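Local coordinates for protein dipeptidase AC. Metallo peptidase. MEROPS family M19 (Rhodobacter sphaeroides, PDB 3LY0) that probably hydrolyses dipeptides as a zinc-dependent dipeptidase and, in this structure, binds a phosphinate mimic of L-Ala-D-Ala beside two zinc ions, at residues A110-R118 with D129-H137; R118-H127 with H344-W355. All coordinates share one frame; numbering follows the deposited sequence.

Interaction 1 of 2, residues A110-R118 with D129-H137; sequences ARGRFKVCR and DGIVSGIMH
With CG of Phe114 anti to the backbone N (chi1 174°) and CG1 of Val132 likewise placed (chi1 177°), ring and methyl branch meet on one face of the sheet, Phe114 CD1 lying 3.7 Å from Val132 CG1. The ring has Val132 CB at its edge, in its plane, and its CE1 comes within 3.9 Å of CA of Gly134, which has no side chain on this face. The backbones run as neighbouring parallel strands, 114-116 and 132-137, in a right-handed beta-alpha-beta crossover of the TIM-barrel-like family fold, with helix 120-129 as the connection. Four backbone hydrogen bonds join them in the staggered parallel pattern: Lys115 N gives to Val132 O at 2.8 Å, and Cys117 N to Gly134 O at 2.8 Å; in return, Val132 N reaches Arg113 O and Gly134 N reaches Lys115 O. At the start, Ile131 CG2 rests 3.4 Å from Gly112 O. On the face turned to helix 120-129, Cys117 SG packs 3.8 Å from Ser133 CB. Beyond the last direct bond, a water accepts from Met136 N and donates to Cys117 O.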
# COMPACT_ATOMS: atom_id res chain seq x y z
N ALA A 110 -3.15 7.13 21.75
CA ALA A 110 -1.70 7.05 21.85
C ALA A 110 -1.09 8.28 22.51
O ALA A 110 0.13 8.35 22.70
CB ALA A 110 -1.08 6.80 20.49
N ARG A 111 -1.94 9.26 22.84
CA ARG A 111 -1.51 10.41 23.64
C ARG A 111 -0.26 11.10 23.08
O ARG A 111 0.68 11.39 23.82
CB ARG A 111 -1.25 9.98 25.09
CG ARG A 111 -2.38 10.26 26.07
CD ARG A 111 -3.71 9.74 25.59
NE ARG A 111 -4.64 9.51 26.69
CZ ARG A 111 -5.64 10.31 27.02
NH1 ARG A 111 -5.86 11.42 26.33
NH2 ARG A 111 -6.42 10.01 28.05
N GLY A 112 -0.26 11.36 21.78
CA GLY A 112 0.82 12.11 21.15
C GLY A 112 1.93 11.29 20.52
O GLY A 112 2.84 11.85 19.90
N ARG A 113 1.89 9.97 20.69
CA ARG A 113 2.93 9.09 20.14
C ARG A 113 2.65 8.66 18.71
O ARG A 113 3.48 8.03 18.06
CB ARG A 113 3.09 7.86 21.03
CG ARG A 113 3.65 8.18 22.41
CD ARG A 113 3.82 6.91 23.21
NE ARG A 113 2.53 6.33 23.58
CZ ARG A 113 2.35 5.04 23.84
NH1 ARG A 113 3.37 4.20 23.77
NH2 ARG A 113 1.14 4.59 24.17
N PHE A 114 1.46 9.01 18.23
CA PHE A 114 1.04 8.71 16.86
C PHE A 114 0.26 9.91 16.37
O PHE A 114 -0.52 10.49 17.12
CB PHE A 114 0.14 7.47 16.85
CG PHE A 114 -0.47 7.15 15.50
CD1 PHE A 114 0.32 6.68 14.46
CD2 PHE A 114 -1.82 7.30 15.28
CE1 PHE A 114 -0.23 6.36 13.22
CE2 PHE A 114 -2.39 6.99 14.04
CZ PHE A 114 -1.58 6.52 13.01
N LYS A 115 0.48 10.30 15.12
CA LYS A 115 -0.24 11.45 14.58
C LYS A 115 -0.71 11.17 13.16
O LYS A 115 0.09 10.76 12.32
CB LYS A 115 0.66 12.70 14.58
CG LYS A 115 -0.05 13.95 14.05
CD LYS A 115 0.89 15.15 13.94
CE LYS A 115 0.22 16.32 13.23
NZ LYS A 115 -1.01 16.80 13.93
N VAL A 116 -1.99 11.43 12.90
CA VAL A 116 -2.51 11.42 11.55
C VAL A 116 -2.07 12.71 10.87
O VAL A 116 -2.43 13.80 11.31
CB VAL A 116 -4.04 11.27 11.53
CG1 VAL A 116 -4.57 11.37 10.11
CG2 VAL A 116 -4.45 9.95 12.16
N CYS A 117 -1.26 12.58 9.83
CA CYS A 117 -0.70 13.75 9.16
C CYS A 117 -1.44 14.11 7.89
O CYS A 117 -1.88 13.23 7.13
CB CYS A 117 0.77 13.51 8.82
SG CYS A 117 1.87 13.32 10.26
N ARG A 118 -1.56 15.40 7.64
CA ARG A 118 -2.31 15.91 6.51
C ARG A 118 -1.43 16.70 5.54
O ARG A 118 -1.87 17.05 4.44
CB ARG A 118 -3.47 16.78 7.01
CG ARG A 118 -4.51 15.97 7.78
CD ARG A 118 -5.52 16.84 8.53
NE ARG A 118 -6.64 16.02 9.02
CZ ARG A 118 -6.62 15.30 10.13
NH1 ARG A 118 -5.54 15.29 10.91
NH2 ARG A 118 -7.68 14.57 10.48
N ASP A 129 10.81 14.21 15.33
CA ASP A 129 10.41 14.08 16.73
C ASP A 129 10.26 12.64 17.21
O ASP A 129 10.00 12.41 18.39
CB ASP A 129 9.10 14.84 16.98
CG ASP A 129 9.29 16.35 16.94
OD1 ASP A 129 10.45 16.80 16.96
OD2 ASP A 129 8.27 17.07 16.88
N GLY A 130 10.41 11.67 16.31
CA GLY A 130 10.20 10.28 16.67
C GLY A 130 8.75 9.94 17.02
O GLY A 130 8.49 9.02 17.79
N ILE A 131 7.81 10.69 16.45
CA ILE A 131 6.39 10.40 16.61
C ILE A 131 5.94 9.60 15.39
O ILE A 131 6.25 9.97 14.26
CB ILE A 131 5.56 11.69 16.68
CG1 ILE A 131 6.03 12.57 17.86
CG2 ILE A 131 4.07 11.38 16.76
CD1 ILE A 131 5.43 13.96 17.86
N VAL A 132 5.24 8.49 15.59
CA VAL A 132 4.82 7.67 14.45
C VAL A 132 3.77 8.43 13.64
O VAL A 132 2.79 8.96 14.20
CB VAL A 132 4.26 6.31 14.91
CG1 VAL A 132 3.76 5.52 13.70
CG2 VAL A 132 5.33 5.51 15.64
N SER A 133 3.99 8.52 12.33
CA SER A 133 3.08 9.24 11.45
C SER A 133 2.12 8.29 10.73
O SER A 133 2.45 7.13 10.45
CB SER A 133 3.85 10.08 10.44
OG SER A 133 4.75 9.26 9.69
N GLY A 134 0.94 8.80 10.43
CA GLY A 134 -0.03 8.03 9.67
C GLY A 134 -0.67 8.87 8.59
O GLY A 134 -1.08 10.00 8.85
N ILE A 135 -0.75 8.33 7.38
CA ILE A 135 -1.52 8.95 6.31
C ILE A 135 -2.80 8.15 6.11
O ILE A 135 -2.76 6.93 5.92
CB ILE A 135 -0.73 8.98 4.99
CG1 ILE A 135 0.56 9.79 5.14
CG2 ILE A 135 -1.60 9.54 3.85
CD1 ILE A 135 1.46 9.75 3.93
N MET A 136 -3.95 8.83 6.17
CA MET A 136 -5.23 8.19 5.87
C MET A 136 -5.34 7.89 4.37
O MET A 136 -5.32 8.80 3.53
CB MET A 136 -6.40 9.07 6.34
CG MET A 136 -7.78 8.43 6.16
SD MET A 136 -9.20 9.50 6.63
CE MET A 136 -8.80 9.89 8.35
N HIS A 137 -5.48 6.61 4.06
CA HIS A 137 -5.47 6.10 2.69
C HIS A 137 -6.71 5.27 2.46
O HIS A 137 -7.14 4.53 3.35
CB HIS A 137 -4.23 5.21 2.49
CG HIS A 137 -4.22 4.48 1.19
ND1 HIS A 137 -3.81 5.07 0.01
CD2 HIS A 137 -4.57 3.21 0.87
CE1 HIS A 137 -3.90 4.19 -0.97
NE2 HIS A 137 -4.35 3.05 -0.48
O HOH W 1 6.04 7.27 19.03
O HOH W 2 -3.91 11.63 6.17

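Interaction 2 of 2, residues R118-H127 with H344-W355; sequences RTAAEVRSCH and HENWYGLLERTW. Unlike the reference sequence in segment 344-355: Thr354 (reference Ser).
Val123 and Tyr348 meet in the tight inner part of this helix pair, where CG1 of the valine lies 3.4 Å from CE1 of the ring while its CG2 turns to Leu351 CD1. Further along, His127 ND1 and Tyr348 OH form a hydrogen bond of 2.7 Å, each at the edge of the other's ring; either atom could be the donor, and the phenol also has a water shared with Val123 O. With CG anti to the backbone N (chi1 -177°), the His127 ring extends on to His344, presenting its edge to that ring's face with CE1 3.3 Å above the centre and the planes 50° apart. The three rings form an aromatic cluster. At the other end Ala120 CB packs 3.6 Å from Glu352 CG, and the edge of the Trp355 indole meets Ala120 N.

The outer side is more polar and hydrated. Arg124 grips Glu352 side-on in a salt bridge, NE to OE1 at 2.8 Å and NH1 to OE2 at 3.0 Å; both oxygens lie near the guanidinium plane but are approached from above the carboxylate plane. Tyr348 CB backs one guanidinium face, and a water links Arg124 NH1 to Glu345 O.

The axes of helix segments 120-127 and 344-354 come within 9.9 Å and run nearly antiparallel, their directions differing by 158°, as neighbours outside the barrel strands: Leu351 and Trp355 rest on Ile135 of strand 132-139, Tyr348 meets Phe10 of strand 9-11 edge-to-face, and Trp347 and Leu350 reach Val230 of strand 230-231.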
# COMPACT_ATOMS: atom_id res chain seq x y z
N ARG A 118 -1.56 15.40 7.64
CA ARG A 118 -2.31 15.91 6.51
C ARG A 118 -1.43 16.70 5.54
O ARG A 118 -1.87 17.05 4.44
CB ARG A 118 -3.47 16.78 7.01
CG ARG A 118 -4.51 15.97 7.78
CD ARG A 118 -5.52 16.84 8.53
NE ARG A 118 -6.64 16.02 9.02
CZ ARG A 118 -6.62 15.30 10.13
NH1 ARG A 118 -5.54 15.29 10.91
NH2 ARG A 118 -7.68 14.57 10.48
N THR A 119 -0.18 16.96 5.94
CA THR A 119 0.78 17.69 5.10
C THR A 119 2.16 17.03 5.17
O THR A 119 2.46 16.31 6.13
CB THR A 119 0.95 19.15 5.57
OG1 THR A 119 1.70 19.16 6.79
CG2 THR A 119 -0.41 19.82 5.80
N ALA A 120 3.01 17.31 4.18
CA ALA A 120 4.35 16.74 4.17
C ALA A 120 5.18 17.31 5.32
O ALA A 120 6.01 16.62 5.91
CB ALA A 120 5.04 17.00 2.84
N ALA A 121 4.93 18.58 5.65
CA ALA A 121 5.63 19.21 6.77
C ALA A 121 5.34 18.48 8.07
O ALA A 121 6.23 18.28 8.90
CB ALA A 121 5.26 20.68 6.88
N GLU A 122 4.08 18.06 8.26
CA GLU A 122 3.73 17.32 9.46
C GLU A 122 4.44 15.97 9.50
O GLU A 122 4.94 15.54 10.54
CB GLU A 122 2.22 17.13 9.56
CG GLU A 122 1.47 18.42 9.93
CD GLU A 122 -0.05 18.28 9.90
OE1 GLU A 122 -0.58 17.20 9.55
OE2 GLU A 122 -0.73 19.27 10.25
N VAL A 123 4.49 15.29 8.37
CA VAL A 123 5.20 14.02 8.30
C VAL A 123 6.67 14.19 8.68
O VAL A 123 7.20 13.42 9.48
CB VAL A 123 5.08 13.39 6.91
CG1 VAL A 123 5.98 12.17 6.81
CG2 VAL A 123 3.62 13.03 6.61
N ARG A 124 7.33 15.19 8.11
CA ARG A 124 8.74 15.42 8.41
C ARG A 124 8.97 15.81 9.87
O ARG A 124 9.97 15.44 10.47
CB ARG A 124 9.34 16.47 7.48
CG ARG A 124 9.53 16.00 6.04
CD ARG A 124 10.46 16.97 5.32
NE ARG A 124 10.60 16.71 3.89
CZ ARG A 124 11.47 15.86 3.37
NH1 ARG A 124 11.54 15.71 2.05
NH2 ARG A 124 12.28 15.16 4.15
N SER A 125 8.03 16.57 10.44
CA SER A 125 8.15 16.96 11.83
C SER A 125 8.03 15.73 12.71
O SER A 125 8.79 15.56 13.65
CB SER A 125 7.09 18.00 12.20
OG SER A 125 7.26 18.44 13.53
N CYS A 126 7.09 14.84 12.38
CA CYS A 126 6.96 13.59 13.11
C CYS A 126 8.25 12.78 13.05
O CYS A 126 8.67 12.20 14.05
CB CYS A 126 5.80 12.77 12.56
SG CYS A 126 4.17 13.38 13.04
N HIS A 127 8.87 12.74 11.87
CA HIS A 127 10.11 11.99 11.68
C HIS A 127 11.17 12.53 12.63
O HIS A 127 11.82 11.77 13.36
CB HIS A 127 10.57 12.08 10.23
CG HIS A 127 11.80 11.26 9.93
ND1 HIS A 127 11.75 10.02 9.33
CD2 HIS A 127 13.11 11.50 10.19
CE1 HIS A 127 12.97 9.55 9.20
NE2 HIS A 127 13.81 10.42 9.72
N HIS A 344 13.00 6.03 3.82
CA HIS A 344 12.01 7.08 4.04
C HIS A 344 12.12 8.32 3.15
O HIS A 344 11.10 8.96 2.88
CB HIS A 344 12.00 7.53 5.50
CG HIS A 344 13.31 8.09 5.98
ND1 HIS A 344 14.19 7.36 6.74
CD2 HIS A 344 13.88 9.31 5.80
CE1 HIS A 344 15.25 8.10 7.01
NE2 HIS A 344 15.09 9.29 6.45
N GLU A 345 13.32 8.70 2.74
CA GLU A 345 13.46 9.99 2.06
C GLU A 345 12.66 10.06 0.76
O GLU A 345 12.08 11.09 0.42
CB GLU A 345 14.93 10.36 1.80
CG GLU A 345 15.75 10.57 3.07
CD GLU A 345 17.20 10.91 2.78
OE1 GLU A 345 17.60 10.84 1.60
OE2 GLU A 345 17.94 11.23 3.73
N ASN A 346 12.63 8.95 0.02
CA ASN A 346 11.90 8.94 -1.24
C ASN A 346 10.40 9.18 -1.06
O ASN A 346 9.80 9.94 -1.81
CB ASN A 346 12.16 7.65 -2.03
CG ASN A 346 13.57 7.59 -2.59
OD1 ASN A 346 14.29 8.59 -2.61
ND2 ASN A 346 13.98 6.42 -3.05
N TRP A 347 9.79 8.52 -0.07
CA TRP A 347 8.38 8.80 0.20
C TRP A 347 8.17 10.26 0.55
O TRP A 347 7.21 10.87 0.08
CB TRP A 347 7.81 7.93 1.33
CG TRP A 347 7.29 6.62 0.82
CD1 TRP A 347 7.71 5.37 1.18
CD2 TRP A 347 6.26 6.43 -0.17
NE1 TRP A 347 7.01 4.41 0.49
CE2 TRP A 347 6.11 5.04 -0.35
CE3 TRP A 347 5.46 7.30 -0.92
CZ2 TRP A 347 5.18 4.49 -1.24
CZ3 TRP A 347 4.53 6.76 -1.80
CH2 TRP A 347 4.40 5.36 -1.95
N TYR A 348 9.04 10.82 1.38
CA TYR A 348 8.84 12.21 1.80
C TYR A 348 8.91 13.15 0.61
O TYR A 348 8.12 14.08 0.50
CB TYR A 348 9.82 12.63 2.90
CG TYR A 348 9.74 11.83 4.19
CD1 TYR A 348 8.64 11.04 4.49
CD2 TYR A 348 10.77 11.89 5.12
CE1 TYR A 348 8.57 10.32 5.67
CE2 TYR A 348 10.72 11.17 6.30
CZ TYR A 348 9.61 10.38 6.57
OH TYR A 348 9.55 9.67 7.75
N GLY A 349 9.87 12.92 -0.29
CA GLY A 349 9.97 13.69 -1.51
C GLY A 349 8.73 13.54 -2.38
O GLY A 349 8.21 14.52 -2.90
N LEU A 350 8.26 12.30 -2.54
CA LEU A 350 7.05 12.04 -3.31
C LEU A 350 5.85 12.82 -2.74
O LEU A 350 5.06 13.41 -3.49
CB LEU A 350 6.77 10.53 -3.34
CG LEU A 350 5.50 10.06 -4.07
CD1 LEU A 350 4.24 10.26 -3.23
CD2 LEU A 350 5.35 10.72 -5.43
N LEU A 351 5.72 12.82 -1.42
CA LEU A 351 4.61 13.54 -0.80
C LEU A 351 4.68 15.02 -1.13
O LEU A 351 3.67 15.64 -1.42
CB LEU A 351 4.58 13.33 0.71
CG LEU A 351 4.34 11.88 1.17
CD1 LEU A 351 4.43 11.81 2.70
CD2 LEU A 351 3.00 11.35 0.67
N GLU A 352 5.89 15.58 -1.12
CA GLU A 352 6.05 17.00 -1.41
C GLU A 352 5.72 17.28 -2.87
O GLU A 352 5.08 18.30 -3.19
CB GLU A 352 7.47 17.46 -1.04
CG GLU A 352 7.71 17.45 0.47
CD GLU A 352 9.14 17.75 0.87
OE1 GLU A 352 9.34 18.27 1.98
OE2 GLU A 352 10.06 17.46 0.07
N ARG A 353 6.12 16.38 -3.77
CA ARG A 353 5.81 16.54 -5.18
C ARG A 353 4.31 16.43 -5.48
O ARG A 353 3.84 16.95 -6.49
CB ARG A 353 6.57 15.53 -6.04
CG ARG A 353 8.08 15.69 -5.99
CD ARG A 353 8.76 14.97 -7.15
NE ARG A 353 8.58 13.51 -7.14
CZ ARG A 353 9.20 12.69 -6.31
NH1 ARG A 353 10.03 13.16 -5.39
NH2 ARG A 353 9.00 11.38 -6.39
N THR A 354 3.58 15.75 -4.61
CA THR A 354 2.17 15.44 -4.85
C THR A 354 1.23 16.41 -4.15
O THR A 354 0.27 16.90 -4.74
CB THR A 354 1.84 14.04 -4.33
OG1 THR A 354 2.62 13.09 -5.04
CG2 THR A 354 0.37 13.73 -4.54
N TRP A 355 1.51 16.64 -2.87
CA TRP A 355 0.67 17.50 -2.06
C TRP A 355 1.06 18.96 -2.27
O TRP A 355 0.32 19.87 -1.88
CB TRP A 355 0.81 17.13 -0.58
CG TRP A 355 0.22 15.78 -0.20
CD1 TRP A 355 -0.67 15.02 -0.92
CD2 TRP A 355 0.48 15.05 1.00
NE1 TRP A 355 -0.97 13.87 -0.24
CE2 TRP A 355 -0.28 13.86 0.95
CE3 TRP A 355 1.29 15.28 2.12
CZ2 TRP A 355 -0.26 12.92 1.96
CZ3 TRP A 355 1.31 14.35 3.13
CH2 TRP A 355 0.54 13.18 3.05
O HOH W 3 7.29 10.28 9.61
O HOH W 4 13.16 13.65 0.79

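Interactions 1 and 2 lie about 12 Å apart, centre to centre, and share Arg118, where the chain passes from strand 114-116 into helix 120-129. That helix then leads to strand 132-139, so interaction 1 pairs the two strands of a beta-alpha-beta unit and interaction 2 docks its helix against the C-terminal helix 336-354, more than 200 residues on. The two contacts meet through Cys117, whose CB lies 3.6 Å from Val123 CG2, and through a probable hydrogen bond from Ile131 N to Cys126 O. Together they join an early unit of the fold to the chain's last helix; strand 132-139 ends at Glu139, which binds both zinc ions.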